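Local atomic coordinates of kappa-carrageenase (Zobellia galactanivorans, PDB entry 5OCR), a protein that probably hydrolyses kappa-carrageenan, a sulfated red-algal galactan, with the family 16 glycoside hydrolase domain that makes up this chain. Residues Lys59-Ser64 with Gly89-Tyr94; Ala109-Gly114 with Lys243-Phe248; Met160-His165 with Ile212-Asp217. All blocks are in the same frame, centred on the assembly; numbering follows the deposited sequence. Where two conformers were deposited one is given.

Interaction 1. Residues Lys59-Ser64 with Gly89-Tyr94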
loop_
_atom_site.group_PDB
_atom_site.type_symbol
_atom_site.label_atom_id
_atom_site.label_comp_id
_atom_site.label_asym_id
_atom_site.label_seq_id
_atom_site.Cartn_x
_atom_site.Cartn_y
_atom_site.Cartn_z
ATOM N N LYS A 59 -1.209 14.656 12.536
ATOM C CA LYS A 59 -2.647 14.876 12.606
ATOM C C LYS A 59 -3.460 13.660 12.174
ATOM O O LYS A 59 -4.624 13.504 12.585
ATOM C CB LYS A 59 -2.989 16.098 11.753
ATOM C CG LYS A 59 -2.519 17.368 12.456
ATOM C CD LYS A 59 -3.245 17.451 13.780
ATOM C CE LYS A 59 -3.280 18.865 14.276
ATOM N NZ LYS A 59 -1.881 19.346 14.212
ATOM N N ASN A 60 -2.810 12.777 11.428
ATOM C CA ASN A 60 -3.558 11.695 10.749
ATOM C C ASN A 60 -3.259 10.262 11.144
ATOM O O ASN A 60 -3.786 9.296 10.495
ATOM C CB ASN A 60 -3.385 11.866 9.255
ATOM C CG ASN A 60 -3.930 13.174 8.768
ATOM O OD1 ASN A 60 -4.743 13.793 9.446
ATOM N ND2 ASN A 60 -3.558 13.575 7.596
ATOM N N VAL A 61 -2.417 10.086 12.169
ATOM C CA VAL A 61 -2.107 8.785 12.771
ATOM C C VAL A 61 -2.513 8.843 14.275
ATOM O O VAL A 61 -2.154 9.816 15.004
ATOM C CB VAL A 61 -0.619 8.353 12.609
ATOM C CG1 VAL A 61 -0.326 7.022 13.334
ATOM C CG2 VAL A 61 -0.201 8.296 11.169
ATOM N N LYS A 62 -3.336 7.925 14.741
ATOM C CA LYS A 62 -3.702 7.920 16.134
ATOM C C LYS A 62 -3.740 6.438 16.457
ATOM O O LYS A 62 -4.118 5.612 15.600
ATOM C CB LYS A 62 -5.132 8.468 16.264
ATOM C CG LYS A 62 -5.798 8.230 17.624
ATOM C CD LYS A 62 -7.226 8.788 17.672
ATOM C CE LYS A 62 -7.913 8.305 18.947
ATOM N NZ LYS A 62 -9.387 8.489 18.818
ATOM N N ILE A 63 -3.366 6.062 17.660
ATOM C CA ILE A 63 -3.498 4.625 17.986
ATOM C C ILE A 63 -4.290 4.560 19.282
ATOM O O ILE A 63 -4.042 5.369 20.212
ATOM C CB ILE A 63 -2.133 4.051 18.230
ATOM C CG1 ILE A 63 -1.239 4.183 16.936
ATOM C CG2 ILE A 63 -2.282 2.608 18.677
ATOM C CD1 ILE A 63 0.189 3.771 17.189
ATOM N N SER A 64 -5.255 3.667 19.322
ATOM C CA SER A 64 -6.118 3.517 20.511
ATOM C C SER A 64 -6.497 2.041 20.757
ATOM O O SER A 64 -6.922 1.351 19.826
ATOM C CB SER A 64 -7.341 4.354 20.178
ATOM O OG SER A 64 -8.310 4.279 21.196
ATOM N N GLY A 89 -2.291 9.640 6.188
ATOM C CA GLY A 89 -1.368 9.101 7.212
ATOM C C GLY A 89 -0.674 7.841 6.715
ATOM O O GLY A 89 -1.213 7.153 5.831
ATOM N N ILE A 90 0.515 7.528 7.247
ATOM C CA ILE A 90 1.342 6.465 6.674
ATOM C C ILE A 90 2.285 5.924 7.732
ATOM O O ILE A 90 2.845 6.720 8.458
ATOM C CB ILE A 90 2.112 6.906 5.420
ATOM C CG1 ILE A 90 3.113 5.805 4.959
ATOM C CG2 ILE A 90 2.860 8.248 5.645
ATOM C CD1 ILE A 90 3.638 6.042 3.516
ATOM N N PHE A 91 2.368 4.593 7.865
ATOM C CA PHE A 91 3.444 3.967 8.587
ATOM C C PHE A 91 4.448 3.436 7.591
ATOM O O PHE A 91 4.106 2.553 6.768
ATOM C CB PHE A 91 2.953 2.755 9.400
ATOM C CG PHE A 91 2.178 3.124 10.608
ATOM C CD1 PHE A 91 2.825 3.561 11.761
ATOM C CD2 PHE A 91 0.811 2.997 10.619
ATOM C CE1 PHE A 91 2.083 3.910 12.915
ATOM C CE2 PHE A 91 0.097 3.300 11.782
ATOM C CZ PHE A 91 0.734 3.772 12.928
ATOM N N LYS A 92 5.651 4.009 7.590
ATOM C CA LYS A 92 6.781 3.552 6.690
ATOM C C LYS A 92 7.935 3.152 7.553
ATOM O O LYS A 92 8.469 3.976 8.335
ATOM C CB LYS A 92 7.173 4.636 5.722
ATOM C CG LYS A 92 8.301 4.105 4.786
ATOM C CD LYS A 92 8.813 5.295 3.929
ATOM C CE LYS A 92 10.022 4.709 3.165
ATOM N NZ LYS A 92 10.584 5.848 2.323
ATOM N N SER A 93 8.344 1.880 7.495
ATOM C CA SER A 93 9.470 1.477 8.361
ATOM C C SER A 93 10.788 2.200 7.977
ATOM O O SER A 93 11.135 2.341 6.765
ATOM C CB SER A 93 9.690 -0.037 8.386
ATOM O OG SER A 93 10.067 -0.516 7.083
ATOM N N TYR A 94 11.579 2.568 8.978
ATOM C CA TYR A 94 12.942 2.954 8.610
ATOM C C TYR A 94 13.717 1.763 8.047
ATOM O O TYR A 94 14.550 1.925 7.111
ATOM C CB TYR A 94 13.694 3.548 9.801
ATOM C CG TYR A 94 13.355 4.977 9.994
ATOM C CD1 TYR A 94 13.999 5.970 9.296
ATOM C CD2 TYR A 94 12.382 5.345 10.913
ATOM C CE1 TYR A 94 13.654 7.302 9.494
ATOM C CE2 TYR A 94 12.037 6.649 11.118
ATOM C CZ TYR A 94 12.654 7.624 10.396
ATOM O OH TYR A 94 12.287 8.894 10.572
#

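Interaction 2. Residues Ala109-Gly114 with Lys243-Phe248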
loop_
_atom_site.group_PDB
_atom_site.type_symbol
_atom_site.label_atom_id
_atom_site.label_comp_id
_atom_site.label_asym_id
_atom_site.label_seq_id
_atom_site.Cartn_x
_atom_site.Cartn_y
_atom_site.Cartn_z
ATOM N N ALA A 109 -11.943 1.402 4.816
ATOM C CA ALA A 109 -12.538 2.715 5.164
ATOM C C ALA A 109 -14.020 2.814 4.832
ATOM O O ALA A 109 -14.508 2.393 3.746
ATOM C CB ALA A 109 -11.773 3.824 4.396
ATOM N N ASP A 110 -14.745 3.453 5.734
ATOM C CA ASP A 110 -16.193 3.588 5.535
ATOM C C ASP A 110 -16.707 4.444 4.375
ATOM O O ASP A 110 -17.887 4.360 3.981
ATOM C CB ASP A 110 -16.856 3.945 6.830
ATOM C CG ASP A 110 -16.525 5.305 7.317
ATOM O OD1 ASP A 110 -15.852 6.189 6.632
ATOM O OD2 ASP A 110 -16.970 5.482 8.485
ATOM N N ILE A 111 -15.837 5.260 3.787
ATOM C CA ILE A 111 -16.235 5.974 2.602
ATOM C C ILE A 111 -16.668 5.077 1.406
ATOM O O ILE A 111 -17.437 5.490 0.564
ATOM C CB ILE A 111 -15.139 6.971 2.194
ATOM C CG1 ILE A 111 -15.703 7.996 1.167
ATOM C CG2 ILE A 111 -13.947 6.248 1.596
ATOM C CD1 ILE A 111 -14.789 9.252 1.044
ATOM N N GLY A 112 -16.220 3.821 1.371
ATOM C CA GLY A 112 -16.346 2.985 0.159
ATOM C C GLY A 112 -15.371 3.502 -0.900
ATOM O O GLY A 112 -14.148 3.522 -0.701
ATOM N N GLU A 113 -15.851 4.067 -1.993
ATOM C CA GLU A 113 -14.970 4.532 -3.059
ATOM C C GLU A 113 -14.352 5.927 -2.669
ATOM O O GLU A 113 -15.045 6.762 -2.035
ATOM C CB GLU A 113 -15.783 4.634 -4.354
ATOM C CG GLU A 113 -14.965 5.067 -5.543
ATOM C CD GLU A 113 -15.737 4.978 -6.848
ATOM O OE1 GLU A 113 -15.080 4.899 -7.879
ATOM O OE2 GLU A 113 -17.009 4.937 -6.842
ATOM N N GLY A 114 -13.090 6.139 -2.999
ATOM C CA GLY A 114 -12.423 7.435 -2.866
ATOM C C GLY A 114 -11.070 7.406 -2.170
ATOM O O GLY A 114 -10.331 8.406 -2.199
ATOM N N LYS A 243 -10.053 8.270 -7.161
ATOM C CA LYS A 243 -11.175 8.935 -7.815
ATOM C C LYS A 243 -12.409 8.746 -6.870
ATOM O O LYS A 243 -12.577 7.617 -6.243
ATOM C CB LYS A 243 -11.279 8.284 -9.138
ATOM C CG LYS A 243 -12.479 7.470 -9.381
ATOM C CD LYS A 243 -12.491 7.384 -10.908
ATOM C CE LYS A 243 -13.557 6.448 -11.428
ATOM N NZ LYS A 243 -14.823 7.193 -11.605
ATOM N N PRO A 244 -13.300 9.761 -6.735
ATOM C CA PRO A 244 -13.445 10.940 -7.555
ATOM C C PRO A 244 -12.490 12.107 -7.168
ATOM O O PRO A 244 -12.600 13.168 -7.739
ATOM C CB PRO A 244 -14.917 11.321 -7.347
ATOM C CG PRO A 244 -15.160 10.994 -5.890
ATOM C CD PRO A 244 -14.297 9.728 -5.653
ATOM N N PHE A 245 -11.565 11.896 -6.229
ATOM C CA PHE A 245 -10.682 12.991 -5.781
ATOM C C PHE A 245 -9.386 13.082 -6.578
ATOM O O PHE A 245 -8.592 13.973 -6.358
ATOM C CB PHE A 245 -10.327 12.783 -4.323
ATOM C CG PHE A 245 -11.517 12.785 -3.410
ATOM C CD1 PHE A 245 -12.353 13.917 -3.325
ATOM C CD2 PHE A 245 -11.829 11.659 -2.654
ATOM C CE1 PHE A 245 -13.439 13.918 -2.441
ATOM C CE2 PHE A 245 -12.917 11.653 -1.757
ATOM C CZ PHE A 245 -13.700 12.775 -1.642
ATOM N N VAL A 246 -9.146 12.134 -7.474
ATOM C CA VAL A 246 -7.998 12.224 -8.335
ATOM C C VAL A 246 -8.452 11.757 -9.711
ATOM O O VAL A 246 -9.462 11.062 -9.853
ATOM C CB VAL A 246 -6.855 11.313 -7.876
ATOM C CG1 VAL A 246 -6.570 11.469 -6.385
ATOM C CG2 VAL A 246 -7.272 9.863 -8.025
ATOM N N LYS A 247 -7.635 12.076 -10.705
ATOM C CA LYS A 247 -7.930 11.708 -12.086
ATOM C C LYS A 247 -6.628 11.384 -12.757
ATOM O O LYS A 247 -5.680 12.170 -12.734
ATOM C CB LYS A 247 -8.654 12.833 -12.817
ATOM C CG LYS A 247 -8.661 12.745 -14.335
ATOM C CD LYS A 247 -9.733 11.804 -14.875
ATOM C CE LYS A 247 -10.154 12.190 -16.300
ATOM N NZ LYS A 247 -9.035 12.105 -17.298
ATOM N N PHE A 248 -6.611 10.218 -13.369
ATOM C CA PHE A 248 -5.435 9.733 -14.024
ATOM C C PHE A 248 -5.207 10.381 -15.392
ATOM O O PHE A 248 -6.039 10.294 -16.313
ATOM C CB PHE A 248 -5.503 8.225 -14.154
ATOM C CG PHE A 248 -4.285 7.632 -14.760
ATOM C CD1 PHE A 248 -3.333 7.011 -13.959
ATOM C CD2 PHE A 248 -4.076 7.708 -16.147
ATOM C CE1 PHE A 248 -2.197 6.469 -14.525
ATOM C CE2 PHE A 248 -2.938 7.167 -16.720
ATOM C CZ PHE A 248 -2.003 6.545 -15.903
HETATM O O HOH W 1 -12.142 5.039 -7.073
#

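Interaction 3. Residues Met160-His165 with Ile212-Asp217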
loop_
_atom_site.group_PDB
_atom_site.type_symbol
_atom_site.label_atom_id
_atom_site.label_comp_id
_atom_site.label_asym_id
_atom_site.label_seq_id
_atom_site.Cartn_x
_atom_site.Cartn_y
_atom_site.Cartn_z
ATOM N N MET A 160 -10.136 -6.676 -4.825
ATOM C CA MET A 160 -8.851 -6.061 -4.424
ATOM C C MET A 160 -7.738 -6.353 -5.381
ATOM O O MET A 160 -7.815 -7.267 -6.194
ATOM C CB MET A 160 -8.491 -6.439 -2.973
ATOM C CG MET A 160 -8.155 -7.914 -2.873
ATOM S SD MET A 160 -8.220 -8.429 -1.107
ATOM C CE MET A 160 -9.900 -8.198 -0.576
ATOM N N ASP A 161 -6.696 -5.533 -5.285
ATOM C CA ASP A 161 -5.557 -5.666 -6.192
ATOM C C ASP A 161 -4.317 -5.944 -5.384
ATOM O O ASP A 161 -4.169 -5.453 -4.262
ATOM C CB ASP A 161 -5.358 -4.334 -6.891
ATOM C CG ASP A 161 -6.607 -3.945 -7.706
ATOM O OD1 ASP A 161 -6.996 -4.784 -8.535
ATOM O OD2 ASP A 161 -7.234 -2.872 -7.460
ATOM N N LEU A 162 -3.446 -6.767 -5.956
ATOM C CA LEU A 162 -2.298 -7.280 -5.257
ATOM C C LEU A 162 -1.138 -7.210 -6.257
ATOM O O LEU A 162 -0.507 -8.210 -6.536
ATOM C CB LEU A 162 -2.500 -8.688 -4.646
ATOM C CG LEU A 162 -3.843 -8.907 -3.913
ATOM C CD1 LEU A 162 -4.910 -9.500 -4.860
ATOM C CD2 LEU A 162 -3.586 -9.956 -2.845
ATOM N N ASN A 163 -0.741 -6.010 -6.704
ATOM C CA ASN A 163 0.088 -5.894 -7.917
ATOM C C ASN A 163 1.568 -5.660 -7.675
ATOM O O ASN A 163 1.914 -5.311 -6.570
ATOM C CB ASN A 163 -0.374 -4.640 -8.677
ATOM C CG ASN A 163 -1.763 -4.834 -9.218
ATOM O OD1 ASN A 163 -2.157 -5.958 -9.507
ATOM N ND2 ASN A 163 -2.462 -3.768 -9.469
ATOM N N LEU A 164 2.385 -5.994 -8.673
ATOM C CA LEU A 164 3.807 -5.644 -8.625
ATOM C C LEU A 164 4.108 -4.484 -9.565
ATOM O O LEU A 164 3.518 -4.387 -10.638
ATOM C CB LEU A 164 4.637 -6.784 -9.193
ATOM C CG LEU A 164 4.533 -8.061 -8.338
ATOM C CD1 LEU A 164 5.074 -9.293 -9.087
ATOM C CD2 LEU A 164 5.090 -7.915 -6.956
ATOM N N HIS A 165 5.089 -3.655 -9.194
ATOM C CA HIS A 165 5.451 -2.494 -10.049
ATOM C C HIS A 165 6.962 -2.446 -10.022
ATOM O O HIS A 165 7.584 -2.759 -9.020
ATOM C CB HIS A 165 4.969 -1.164 -9.482
ATOM C CG HIS A 165 3.487 -1.056 -9.310
ATOM N ND1 HIS A 165 2.697 -0.328 -10.175
ATOM C CD2 HIS A 165 2.635 -1.606 -8.347
ATOM C CE1 HIS A 165 1.412 -0.417 -9.769
ATOM N NE2 HIS A 165 1.385 -1.195 -8.636
ATOM N N ILE A 212 6.921 -14.764 -5.501
ATOM C CA ILE A 212 6.235 -13.885 -4.532
ATOM C C ILE A 212 4.810 -14.526 -4.417
ATOM O O ILE A 212 4.176 -14.821 -5.409
ATOM C CB ILE A 212 6.102 -12.449 -5.052
ATOM C CG1 ILE A 212 7.518 -11.816 -5.235
ATOM C CG2 ILE A 212 5.297 -11.574 -4.051
ATOM C CD1 ILE A 212 7.498 -10.709 -6.309
ATOM N N ILE A 213 4.361 -14.732 -3.168
ATOM C CA ILE A 213 3.079 -15.418 -2.993
ATOM C C ILE A 213 2.243 -14.550 -2.053
ATOM O O ILE A 213 2.706 -14.170 -0.982
ATOM C CB ILE A 213 3.328 -16.817 -2.329
ATOM C CG1 ILE A 213 4.416 -17.569 -3.184
ATOM C CG2 ILE A 213 1.992 -17.624 -2.299
ATOM C CD1 ILE A 213 5.225 -18.534 -2.344
ATOM N N TRP A 214 0.984 -14.355 -2.392
ATOM C CA TRP A 214 0.091 -13.512 -1.561
ATOM C C TRP A 214 -0.997 -14.310 -0.908
ATOM O O TRP A 214 -1.547 -15.302 -1.525
ATOM C CB TRP A 214 -0.594 -12.543 -2.478
ATOM C CG TRP A 214 0.182 -11.407 -3.103
ATOM C CD1 TRP A 214 0.162 -10.071 -2.705
ATOM C CD2 TRP A 214 1.092 -11.461 -4.256
ATOM N NE1 TRP A 214 0.982 -9.295 -3.504
ATOM C CE2 TRP A 214 1.507 -10.076 -4.515
ATOM C CE3 TRP A 214 1.505 -12.484 -5.142
ATOM C CZ2 TRP A 214 2.381 -9.759 -5.549
ATOM C CZ3 TRP A 214 2.372 -12.170 -6.158
ATOM C CH2 TRP A 214 2.796 -10.827 -6.387
ATOM N N TYR A 215 -1.346 -13.905 0.303
ATOM C CA TYR A 215 -2.360 -14.629 1.092
ATOM C C TYR A 215 -3.406 -13.690 1.639
ATOM O O TYR A 215 -3.136 -12.575 2.025
ATOM C CB TYR A 215 -1.668 -15.277 2.312
ATOM C CG TYR A 215 -0.561 -16.242 1.928
ATOM C CD1 TYR A 215 0.757 -15.791 1.762
ATOM C CD2 TYR A 215 -0.867 -17.613 1.753
ATOM C CE1 TYR A 215 1.800 -16.731 1.435
ATOM C CE2 TYR A 215 0.152 -18.544 1.386
ATOM C CZ TYR A 215 1.457 -18.064 1.283
ATOM O OH TYR A 215 2.446 -18.984 0.912
ATOM N N VAL A 216 -4.660 -14.113 1.660
ATOM C CA VAL A 216 -5.720 -13.309 2.326
ATOM C C VAL A 216 -6.362 -14.250 3.325
ATOM O O VAL A 216 -6.858 -15.339 2.920
ATOM C CB VAL A 216 -6.737 -12.687 1.332
ATOM C CG1 VAL A 216 -7.904 -11.964 2.048
ATOM C CG2 VAL A 216 -5.987 -11.799 0.360
ATOM N N ASP A 217 -6.454 -13.848 4.602
ATOM C CA ASP A 217 -7.011 -14.718 5.620
ATOM C C ASP A 217 -6.487 -16.169 5.555
ATOM O O ASP A 217 -7.283 -17.154 5.662
ATOM C CB ASP A 217 -8.556 -14.684 5.539
ATOM C CG ASP A 217 -9.149 -13.403 6.138
ATOM O OD1 ASP A 217 -8.432 -12.651 6.830
ATOM O OD2 ASP A 217 -10.389 -13.249 5.995
#

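Interaction 1. Residues Lys59-Ser64 with Gly89-Tyr94
Strands 61-64 and 90-93 run at 90° to each other, their axes 9.2 Å apart at closest, a perpendicular crossing within the beta-jellyroll and not a pairing of neighbouring strands; the backbones come nearest just ahead of both, at Asn60 and Gly89, with CA atoms 4.9 Å apart. Strand 67-74 joins them, hydrogen-bonding to both 61-64 and 86-97. Without a hydrogen bond of its own, the crossing is filled by apolar side chains. With Val61 CG1 anti to the backbone N (chi1 176°), that methyl reaches the far end of the Phe91 ring, meeting CZ at 3.4 Å in an oblique approach, while CG2 of Val61 lies 4.1 Å from Ile90 N. Ala68 and Leu70 also pack on Phe91, and Phe31, a residue of one of the magnesium sites, meets its ring. Asn60 CB rests 3.9 Å from Gly89 N, and a side chain on Gly89 would run into the carbonyl O of Asn60. The Asn60 amide turns to the chain just ahead of Gly89, ND2 hydrogen-bonding Thr87 OG1 and Ser88 O. Ile63 finishes the apolar patch: its CD1 sits at the ring edge, 4.3 Å from Phe91 CZ.

Interaction 2. Residues Ala109-Gly114 with Lys243-Phe248
Gly114 and Lys243 meet where two jellyroll loops come together, one leading into strand 115-122 and the other leaving strand 233-241. The Gly114 CA-H points at Lys243 O, with CA to O at 3.4 Å and 152° at the hydrogen. The carbonyl of the same glycine turns to Phe245: Gly114 O lies in the ring plane at its edge, 3.6 Å from CD2. Gly114 has backbone angles that call for glycine, and a CB there would also press on Phe245. Ile111 comes to the same edge, its CD1 4.1 Å from Phe245 CE2. Glu113 crosses Lys243 obliquely: its extended chain lays CG 3.6 Å from Lys243 O, but OE1 and NZ stay too far apart for a salt bridge. One water links this polar side, 3.0 Å from Glu113 OE1 and 2.7 Å from Lys243 O. Behind this first shell, a type I turn from Ala109 to Gly112 presents Ile111, and Gln145 and Thr273 bond to that turn. A cis peptide before Pro244 bends the second loop. Helix 262-267 closes over the apolar part, with Lys267 against Ile111 and Phe245, and Lys267 NZ hydrogen-bonded to Glu113 O.

Interaction 3. Residues Met160-His165 with Ile212-Asp217
The indole of Trp214 lies between Leu162 on one face and Ile212, two residues back on its own strand, on the other. Leu162 sends two groups over its face. The carbonyl O stands 3.1 Å above the ring plane toward the rim, and CB sits over the five-membered ring in a CH-pi contact, 3.9 Å from its centroid and 26° off the normal. The opposite face rests on Ile212 CG2, again offset toward the rim. At the edge of the six-membered ring comes Leu164, whose CG lies in the indole plane and whose CD2 is 3.6 Å from Trp214 CZ2. CG of Leu164 stands anti to its carbonyl carbon (chi1 -65°), which brings the branched end to the indole edge and on to Ile212, where CD2 meets Ile212 CD1 tip to tip at 3.7 Å. Further along, Met160 SD approaches Val216 CG2 at 4.3 Å. The NE1 bond to Asp140 O limits how the indole can turn; Leu162 O, over its face, is satisfied by Asn188 ND2. Were Trp214 an alanine, Asp140 O would probably lose its N-H partner and a gap would open between Leu162, Leu164 and Ile212. The two segments run 168° apart, nearly antiparallel, yet no backbone hydrogen bond joins them, and their nearest CA atoms, Leu162 and Trp214, are 7.6 Å apart. Ile212, Trp214 and Val216 all point at the other segment, whereas Tyr215 between them points away. Strand 134-144, partner of 159-170, carries Glu138, Asp140 and Glu143 in the spacing of the ExDxxE signature of the family. The apolar packing thus joins strand 159-170 to strand 211-216 side chain to side chain, without strand pairing, as between the two facing sheets of the GH16 jellyroll.

How the interactions relate
From the N terminus, interaction 1 closes first: a loop of 24 residues, holding strand 67-74, ends as strand 86-97 meets segment 59-64. The chain then runs into segment 109-114, which opens the long loop of interaction 2. Within that loop of 128 residues lies interaction 3 entire, 160-165 meeting 212-217 after 46 residues, before 243-248 comes back to complete interaction 2. None of them crosses another. Interactions 1 and 3 sit on opposite sides of the chain's centre, about 22 Å apart between centres. Interaction 1 packs the short strand 61-64 and the end of helix 57-60 against strand 86-97, interaction 3 packs the sandwich interior, and interaction 2 joins two loops at strand ends.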